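Local atomic coordinates of L-arabinose ABC transporter, periplasmic L-arabinose-binding protein (PDB entry 4KZK), a protein that probably delivers L-arabinose to an ABC transporter as its periplasmic binding component, and is found here with beta-D-galactopyranose bound. Residues Arg146-Gln150 / Thr318-Leu322; Val151-Ile155 / Ile261-Ile265; Asp240-Val244 / Phe283-Ile287. All coordinates share one frame; numbering follows the deposited sequence.

Overall arrangement
Interactions 2 and 3 lie in one alpha/beta lobe of a type I periplasmic binding protein; in interaction 1, strand 315-324 runs from strand 139-142 to strand 283-288. Interactions 1 and 2 use successive parts of helix 144-161, and their centres are 10 Å apart. Interaction 3 brings helix 240-252 against strand 283-288, with its centre 8 Å from interaction 2 and 13 Å from interaction 1. Strand 283-288 has strands 260-264 and 315-324 as neighbours, so one sheet connects the set. A probable hydrogen bond from Asp240 N to Ile265 O (2.8 Å) couples interactions 2 and 3. Each contact has a side chain near the bound galactose: Ile265 about 5 Å, Thr318 about 6 Å and Asp240 about 7 Å away.

Interaction 1 of 3, residues Arg146-Gln150 / Thr318-Leu322; sequences RIGRQ and TSGTL
Gln150 and Ile147 meet Gly320 where helix 144-161 packs beside strand 315-324, which joins the sheet of a type I periplasmic binding protein between strands 139-142 and 283-288. The direct polar link is a hydrogen bond from Gln150 NE2 to Gly320 O at 2.9 Å, almost straight with an N-H...O angle of 174°. The oxygen lies in the amide plane of Gln150, yet the donor approaches from above the carbonyl plane, 50° out of it. Beyond CG the Gln150 chain is extended (chi2 175°), which carries the amide across to the strand.

A water completes the polar bridge. It donates to Gln150 OE1 at 2.8 Å and accepts from Gly320 N at 2.9 Å. Gly320 O needs the NH2 end of the amide, and the water, already accepting from Gly320 N, donates to OE1; together the two bonds settle which end of the Gln150 amide is which.

A second polar approach is less certain. Arg146 NH2 comes 2.9 Å from Ser319 OG, which sits at the edge of the guanidinium in its plane; a bend at chi3 turns the group that way. Arg146 also touches a crystal neighbour.

Thr318 faces the other way, hydrogen-bonding through OG1 to His294 of the sugar pocket. In the conformer given, one of two deposited and so somewhat doubtful, the Ile147 CD1 methyl rests against the Gly320 backbone, 3.6 Å from Gly320 N.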
loop_
_atom_site.group_PDB
_atom_site.type_symbol
_atom_site.label_atom_id
_atom_site.label_comp_id
_atom_site.label_asym_id
_atom_site.label_seq_id
_atom_site.Cartn_x
_atom_site.Cartn_y
_atom_site.Cartn_z
ATOM N N ARG A 146 -0.575 -11.431 -6.221
ATOM C CA ARG A 146 0.059 -11.290 -7.528
ATOM C C ARG A 146 1.046 -10.132 -7.571
ATOM O O ARG A 146 2.096 -10.241 -8.166
ATOM C CB ARG A 146 -0.984 -11.107 -8.635
ATOM C CG ARG A 146 -1.803 -12.355 -8.894
ATOM C CD ARG A 146 -2.525 -12.343 -10.237
ATOM N NE ARG A 146 -2.630 -11.006 -10.821
ATOM C CZ ARG A 146 -3.709 -10.222 -10.820
ATOM N NH1 ARG A 146 -4.873 -10.596 -10.307
ATOM N NH2 ARG A 146 -3.612 -9.031 -11.368
ATOM N N ILE A 147 0.726 -9.039 -6.891
ATOM C CA ILE A 147 1.619 -7.880 -6.783
ATOM C C ILE A 147 2.903 -8.298 -6.065
ATOM O O ILE A 147 4.015 -7.978 -6.479
ATOM C CB ILE A 147 0.942 -6.730 -6.003
ATOM C CG1 ILE A 147 -0.286 -6.208 -6.766
ATOM C CG2 ILE A 147 1.925 -5.596 -5.725
ATOM C CD1 ILE A 147 0.010 -5.604 -8.120
ATOM N N GLY A 148 2.735 -8.994 -4.958
ATOM C CA GLY A 148 3.883 -9.555 -4.273
ATOM C C GLY A 148 4.755 -10.438 -5.157
ATOM O O GLY A 148 5.993 -10.370 -5.092
ATOM N N ARG A 149 4.130 -11.314 -5.951
ATOM C CA ARG A 149 4.908 -12.108 -6.893
ATOM C C ARG A 149 5.749 -11.225 -7.807
ATOM O O ARG A 149 6.904 -11.559 -8.106
ATOM C CB ARG A 149 3.987 -12.992 -7.737
ATOM C CG ARG A 149 3.241 -14.061 -6.967
ATOM C CD ARG A 149 4.157 -15.096 -6.339
ATOM N NE ARG A 149 4.841 -15.928 -7.327
ATOM C CZ ARG A 149 4.888 -17.258 -7.304
ATOM N NH1 ARG A 149 4.257 -17.968 -6.358
ATOM N NH2 ARG A 149 5.584 -17.886 -8.239
ATOM N N GLN A 150 5.150 -10.159 -8.306
ATOM C CA GLN A 150 5.888 -9.186 -9.130
ATOM C C GLN A 150 7.064 -8.564 -8.390
ATOM O O GLN A 150 8.122 -8.357 -8.972
ATOM C CB GLN A 150 4.972 -8.089 -9.649
ATOM C CG GLN A 150 3.917 -8.573 -10.622
ATOM C CD GLN A 150 2.988 -7.441 -10.987
ATOM O OE1 GLN A 150 2.106 -7.093 -10.213
ATOM N NE2 GLN A 150 3.199 -6.840 -12.111
ATOM N N THR A 318 -7.063 -4.395 -8.293
ATOM C CA THR A 318 -6.294 -3.724 -9.341
ATOM C C THR A 318 -4.870 -4.258 -9.486
ATOM O O THR A 318 -4.361 -4.987 -8.646
ATOM C CB THR A 318 -6.230 -2.224 -9.059
ATOM O OG1 THR A 318 -5.461 -1.986 -7.869
ATOM C CG2 THR A 318 -7.649 -1.618 -8.940
ATOM N N SER A 319 -4.243 -3.907 -10.600
ATOM C CA SER A 319 -2.958 -4.470 -10.979
ATOM C C SER A 319 -1.863 -3.423 -11.015
ATOM O O SER A 319 -2.126 -2.222 -10.936
ATOM C CB SER A 319 -3.076 -5.125 -12.363
ATOM O OG SER A 319 -3.915 -6.281 -12.318
ATOM N N GLY A 320 -0.638 -3.893 -11.167
ATOM C CA GLY A 320 0.521 -3.030 -11.190
ATOM C C GLY A 320 1.586 -3.488 -12.161
ATOM O O GLY A 320 1.534 -4.595 -12.683
ATOM N N THR A 321 2.567 -2.620 -12.388
ATOM C CA THR A 321 3.719 -2.974 -13.200
ATOM C C THR A 321 4.992 -2.421 -12.578
ATOM O O THR A 321 4.981 -1.382 -11.897
ATOM C CB THR A 321 3.633 -2.442 -14.639
ATOM O OG1 THR A 321 3.637 -1.016 -14.604
ATOM C CG2 THR A 321 2.375 -2.946 -15.339
ATOM N N LEU A 322 6.089 -3.119 -12.820
ATOM C CA LEU A 322 7.360 -2.724 -12.237
ATOM C C LEU A 322 7.893 -1.435 -12.839
ATOM O O LEU A 322 7.925 -1.297 -14.065
ATOM C CB LEU A 322 8.390 -3.833 -12.420
ATOM C CG LEU A 322 9.817 -3.456 -12.039
ATOM C CD1 LEU A 322 9.916 -3.298 -10.539
ATOM C CD2 LEU A 322 10.796 -4.484 -12.584
HETATM O O HOH W 1 -0.530 -6.770 -11.205
#

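Interaction 2 of 3, residues Val151-Ile155 / Ile261-Ile265; sequences VGDAI and IAVGI
Ile155 and Val151 grip Val263 from two successive turns of helix 144-161, the helix-on-sheet packing of a Rossmann-like alpha/beta lobe. In the first shell, the closest approach is Ile155 CG1 to Val263 CG2 at 3.5 Å, where the two side chains lie alongside, running in opposing directions. Val263 has CG1 anti to its backbone nitrogen (chi1 171°), which divides its branches: CG2 goes to Ile155, while CG1 meets Val151 CG1 at 4.0 Å. Ala154 CB adds a looser touch on Val263 CG2, at 4.3 Å. At the start of the strand segment, Ile155 CG2 rests 4.2 Å from Ile261 CG2. At its other end Ile265 crosses Val151 at about a right angle, with Ile265 CG1 3.7 Å from Val151 CG2.

The spacing follows from both backbones. The axis of helix segment 151-155 passes 8.3 Å from that of strand segment 261-264, at 151° between their N-to-C directions, so the two run roughly antiparallel. Val151, Ala154 and Ile155 stand on one helix face with i, i+3, i+4 periodicity, and Ile261 and Val263 point to the helix while Ala262 between them points away. Strand 260-264 is itself held by backbone bonds of Ile261 and Val263 to Ala235 on one side and of Ala262 to Phe284 on the other.

Farther out, Ala189 and Leu193 of helix 180-195 touch Val151 and Ile155 respectively, and Phe236 touches both. Ile265, where the chain turns its corner, touches Arg185, a galactose-binding residue.

No hydrogen bond joins the two segments. The side-chain pairs are apolar and all buried, and Val151 also lays its methyls on carbonyl oxygens, CG1 on Val263 O at 3.7 Å and CG2 on Gly264 O at 3.9 Å.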
loop_
_atom_site.group_PDB
_atom_site.type_symbol
_atom_site.label_atom_id
_atom_site.label_comp_id
_atom_site.label_asym_id
_atom_site.label_seq_id
_atom_site.Cartn_x
_atom_site.Cartn_y
_atom_site.Cartn_z
ATOM N N VAL A 151 6.882 -8.257 -7.115
ATOM C CA VAL A 151 7.994 -7.745 -6.316
ATOM C C VAL A 151 9.155 -8.746 -6.279
ATOM O O VAL A 151 10.307 -8.405 -6.533
ATOM C CB VAL A 151 7.562 -7.429 -4.872
ATOM C CG1 VAL A 151 8.776 -7.183 -3.980
ATOM C CG2 VAL A 151 6.587 -6.246 -4.810
ATOM N N GLY A 152 8.848 -9.997 -5.959
ATOM C CA GLY A 152 9.868 -11.019 -5.869
ATOM C C GLY A 152 10.531 -11.302 -7.199
ATOM O O GLY A 152 11.756 -11.466 -7.262
ATOM N N ASP A 153 9.751 -11.289 -8.279
ATOM C CA ASP A 153 10.323 -11.516 -9.603
ATOM C C ASP A 153 11.298 -10.412 -9.983
ATOM O O ASP A 153 12.374 -10.683 -10.545
ATOM C CB ASP A 153 9.231 -11.588 -10.666
ATOM C CG ASP A 153 8.429 -12.863 -10.628
ATOM O OD1 ASP A 153 8.761 -13.854 -9.924
ATOM O OD2 ASP A 153 7.422 -12.862 -11.378
ATOM N N ALA A 154 10.913 -9.169 -9.688
ATOM C CA ALA A 154 11.762 -7.984 -9.970
ATOM C C ALA A 154 13.081 -8.118 -9.220
ATOM O O ALA A 154 14.148 -7.900 -9.773
ATOM C CB ALA A 154 11.067 -6.701 -9.555
ATOM N N ILE A 155 13.003 -8.483 -7.949
ATOM C CA ILE A 155 14.178 -8.626 -7.130
ATOM C C ILE A 155 15.072 -9.741 -7.686
ATOM O O ILE A 155 16.278 -9.543 -7.874
ATOM C CB ILE A 155 13.791 -8.935 -5.659
ATOM C CG1 ILE A 155 13.142 -7.701 -5.009
ATOM C CG2 ILE A 155 15.019 -9.357 -4.870
ATOM C CD1 ILE A 155 12.586 -7.934 -3.615
ATOM N N ILE A 261 19.102 -5.138 -2.709
ATOM C CA ILE A 261 18.066 -4.930 -3.739
ATOM C C ILE A 261 16.707 -4.922 -3.050
ATOM O O ILE A 261 16.245 -5.955 -2.570
ATOM C CB ILE A 261 18.100 -6.019 -4.827
ATOM C CG1 ILE A 261 19.467 -6.033 -5.504
ATOM C CG2 ILE A 261 16.992 -5.793 -5.839
ATOM C CD1 ILE A 261 19.677 -7.251 -6.366
ATOM N N ALA A 262 16.081 -3.756 -3.007
ATOM C CA ALA A 262 14.798 -3.585 -2.358
ATOM C C ALA A 262 13.783 -3.094 -3.363
ATOM O O ALA A 262 14.081 -2.205 -4.147
ATOM C CB ALA A 262 14.930 -2.590 -1.209
ATOM N N VAL A 263 12.583 -3.674 -3.326
ATOM C CA VAL A 263 11.516 -3.282 -4.257
ATOM C C VAL A 263 10.248 -3.062 -3.454
ATOM O O VAL A 263 9.844 -3.924 -2.664
ATOM C CB VAL A 263 11.302 -4.352 -5.360
ATOM C CG1 VAL A 263 10.058 -4.064 -6.199
ATOM C CG2 VAL A 263 12.531 -4.455 -6.232
ATOM N N GLY A 264 9.644 -1.901 -3.643
ATOM C CA GLY A 264 8.424 -1.533 -2.959
ATOM C C GLY A 264 7.163 -1.762 -3.750
ATOM O O GLY A 264 7.185 -2.413 -4.801
ATOM N N ILE A 265 6.069 -1.247 -3.195
ATOM C CA ILE A 265 4.747 -1.221 -3.825
ATOM C C ILE A 265 4.167 0.184 -3.645
ATOM O O ILE A 265 4.223 0.726 -2.534
ATOM C CB ILE A 265 3.791 -2.258 -3.217
ATOM C CG1 ILE A 265 4.333 -3.668 -3.445
ATOM C CG2 ILE A 265 2.393 -2.089 -3.775
ATOM C CD1 ILE A 265 3.636 -4.710 -2.591
#

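Interaction 3 of 3, residues Asp240-Val244 / Phe283-Ile287; sequences DDTTV and FFGSI
The Phe283 ring meets Asp240 at its edge: Asp240 OD1 lies in the ring plane, 3.4 Å from Phe283 CZ. The carboxylate and ring planes are 77° apart, so this is an oxygen against a ring rim and not a stack of flat groups. Two methyl groups reach the ring obliquely along its CD2-CE2 side. Val244 CG2 comes to 3.5 Å from Phe283 CD2, although Val244 has two deposited conformers and this distance belongs to one of them. Thr243 CG2 is 3.9 Å from Phe283 CE2.

The orientation of Thr243 explains its part. With chi1 at -58°, OG1 lies beside the backbone nitrogen and hydrogen-bonds to Asn239 O, while CG2, anti to that nitrogen, is presented to the ring.

Beside the ring, Ser286 OG donates to Asp240 OD1 at 2.7 Å; OD1 receives it on its syn lone pair, the side of OD2. Ser286 has OG anti to its backbone nitrogen, which carries the hydroxyl out from the strand to the acid. Asp240 OD2 accepts from Gly267 N, so each carboxylate oxygen has a donor.

In the fold, helix 240-252 and strand 283-288 run nearly antiparallel, at 165° between the segment directions. Phe283 and Ser286 point to this helix, whereas Phe284 and Ile287 touch helix 144-161, so the strand is packed between two helices.

Asp240 also touches Asn266, which binds galactose, and thus lies one shell behind the sugar site. Although buried, the carboxylate sits at the N-terminal turn of its helix and takes hydrogen bonds from Ser286 OG and Gly267 N, which would probably favour the ionised form; the weakly positive C-H rim of Phe283 would suit that charge.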
loop_
_atom_site.group_PDB
_atom_site.type_symbol
_atom_site.label_atom_id
_atom_site.label_comp_id
_atom_site.label_asym_id
_atom_site.label_seq_id
_atom_site.Cartn_x
_atom_site.Cartn_y
_atom_site.Cartn_z
ATOM N N ASP A 240 6.057 1.160 -0.466
ATOM C CA ASP A 240 7.306 1.911 -0.600
ATOM C C ASP A 240 7.818 2.426 0.741
ATOM O O ASP A 240 9.036 2.406 1.008
ATOM C CB ASP A 240 7.149 3.106 -1.564
ATOM C CG ASP A 240 6.890 2.698 -2.995
ATOM O OD1 ASP A 240 7.316 1.611 -3.387
ATOM O OD2 ASP A 240 6.267 3.485 -3.751
ATOM N N ASP A 241 6.912 2.921 1.570
ATOM C CA ASP A 241 7.292 3.540 2.828
ATOM C C ASP A 241 8.021 2.581 3.754
ATOM O O ASP A 241 9.072 2.908 4.293
ATOM C CB ASP A 241 6.046 4.080 3.518
ATOM C CG ASP A 241 5.267 5.058 2.646
ATOM O OD1 ASP A 241 5.205 4.836 1.437
ATOM O OD2 ASP A 241 4.631 5.967 3.205
ATOM N N THR A 242 7.471 1.386 3.911
ATOM C CA THR A 242 8.082 0.363 4.739
ATOM C C THR A 242 9.386 -0.097 4.098
ATOM O O THR A 242 10.399 -0.146 4.755
ATOM C CB THR A 242 7.107 -0.800 5.022
ATOM O OG1 THR A 242 6.520 -1.293 3.810
ATOM C CG2 THR A 242 6.021 -0.303 5.903
ATOM N N THR A 243 9.371 -0.366 2.804
ATOM C CA THR A 243 10.564 -0.793 2.089
ATOM C C THR A 243 11.721 0.153 2.286
ATOM O O THR A 243 12.858 -0.272 2.547
ATOM C CB THR A 243 10.250 -1.035 0.590
ATOM O OG1 THR A 243 9.208 -2.022 0.493
ATOM C CG2 THR A 243 11.467 -1.532 -0.157
ATOM N N VAL A 244 11.451 1.458 2.177
ATOM C CA VAL A 244 12.503 2.484 2.321
ATOM C C VAL A 244 13.062 2.472 3.740
ATOM O O VAL A 244 14.235 2.776 3.968
ATOM C CB VAL A 244 11.970 3.898 1.997
ATOM C CG1 VAL A 244 12.819 4.996 2.662
ATOM C CG2 VAL A 244 11.902 4.079 0.507
ATOM N N PHE A 283 17.039 1.111 -2.855
ATOM C CA PHE A 283 15.674 1.072 -3.351
ATOM C C PHE A 283 15.745 1.029 -4.885
ATOM O O PHE A 283 15.959 2.059 -5.544
ATOM C CB PHE A 283 14.912 2.284 -2.865
ATOM C CG PHE A 283 13.436 2.200 -3.102
ATOM C CD1 PHE A 283 12.900 2.517 -4.331
ATOM C CD2 PHE A 283 12.586 1.771 -2.091
ATOM C CE1 PHE A 283 11.543 2.445 -4.544
ATOM C CE2 PHE A 283 11.220 1.694 -2.302
ATOM C CZ PHE A 283 10.703 2.015 -3.541
ATOM N N PHE A 284 15.573 -0.181 -5.418
ATOM C CA PHE A 284 15.840 -0.476 -6.813
ATOM C C PHE A 284 14.608 -0.237 -7.678
ATOM O O PHE A 284 14.687 0.218 -8.809
ATOM C CB PHE A 284 16.291 -1.926 -6.934
ATOM C CG PHE A 284 16.330 -2.410 -8.340
ATOM C CD1 PHE A 284 17.301 -1.976 -9.199
ATOM C CD2 PHE A 284 15.356 -3.276 -8.809
ATOM C CE1 PHE A 284 17.310 -2.406 -10.516
ATOM C CE2 PHE A 284 15.347 -3.690 -10.123
ATOM C CZ PHE A 284 16.333 -3.262 -10.976
ATOM N N GLY A 285 13.444 -0.577 -7.158
ATOM C CA GLY A 285 12.236 -0.476 -7.968
ATOM C C GLY A 285 10.989 -0.494 -7.122
ATOM O O GLY A 285 11.060 -0.632 -5.901
ATOM N N SER A 286 9.834 -0.365 -7.788
ATOM C CA SER A 286 8.547 -0.404 -7.105
ATOM C C SER A 286 7.483 -0.915 -8.036
ATOM O O SER A 286 7.579 -0.706 -9.247
ATOM C CB SER A 286 8.186 1.009 -6.636
ATOM O OG SER A 286 6.951 1.051 -5.964
ATOM N N ILE A 287 6.449 -1.560 -7.504
ATOM C CA ILE A 287 5.316 -1.921 -8.360
ATOM C C ILE A 287 4.358 -0.738 -8.384
ATOM O O ILE A 287 3.729 -0.396 -7.353
ATOM C CB ILE A 287 4.590 -3.207 -7.901
ATOM C CG1 ILE A 287 5.559 -4.377 -7.712
ATOM C CG2 ILE A 287 3.465 -3.539 -8.880
ATOM C CD1 ILE A 287 6.377 -4.706 -8.944
#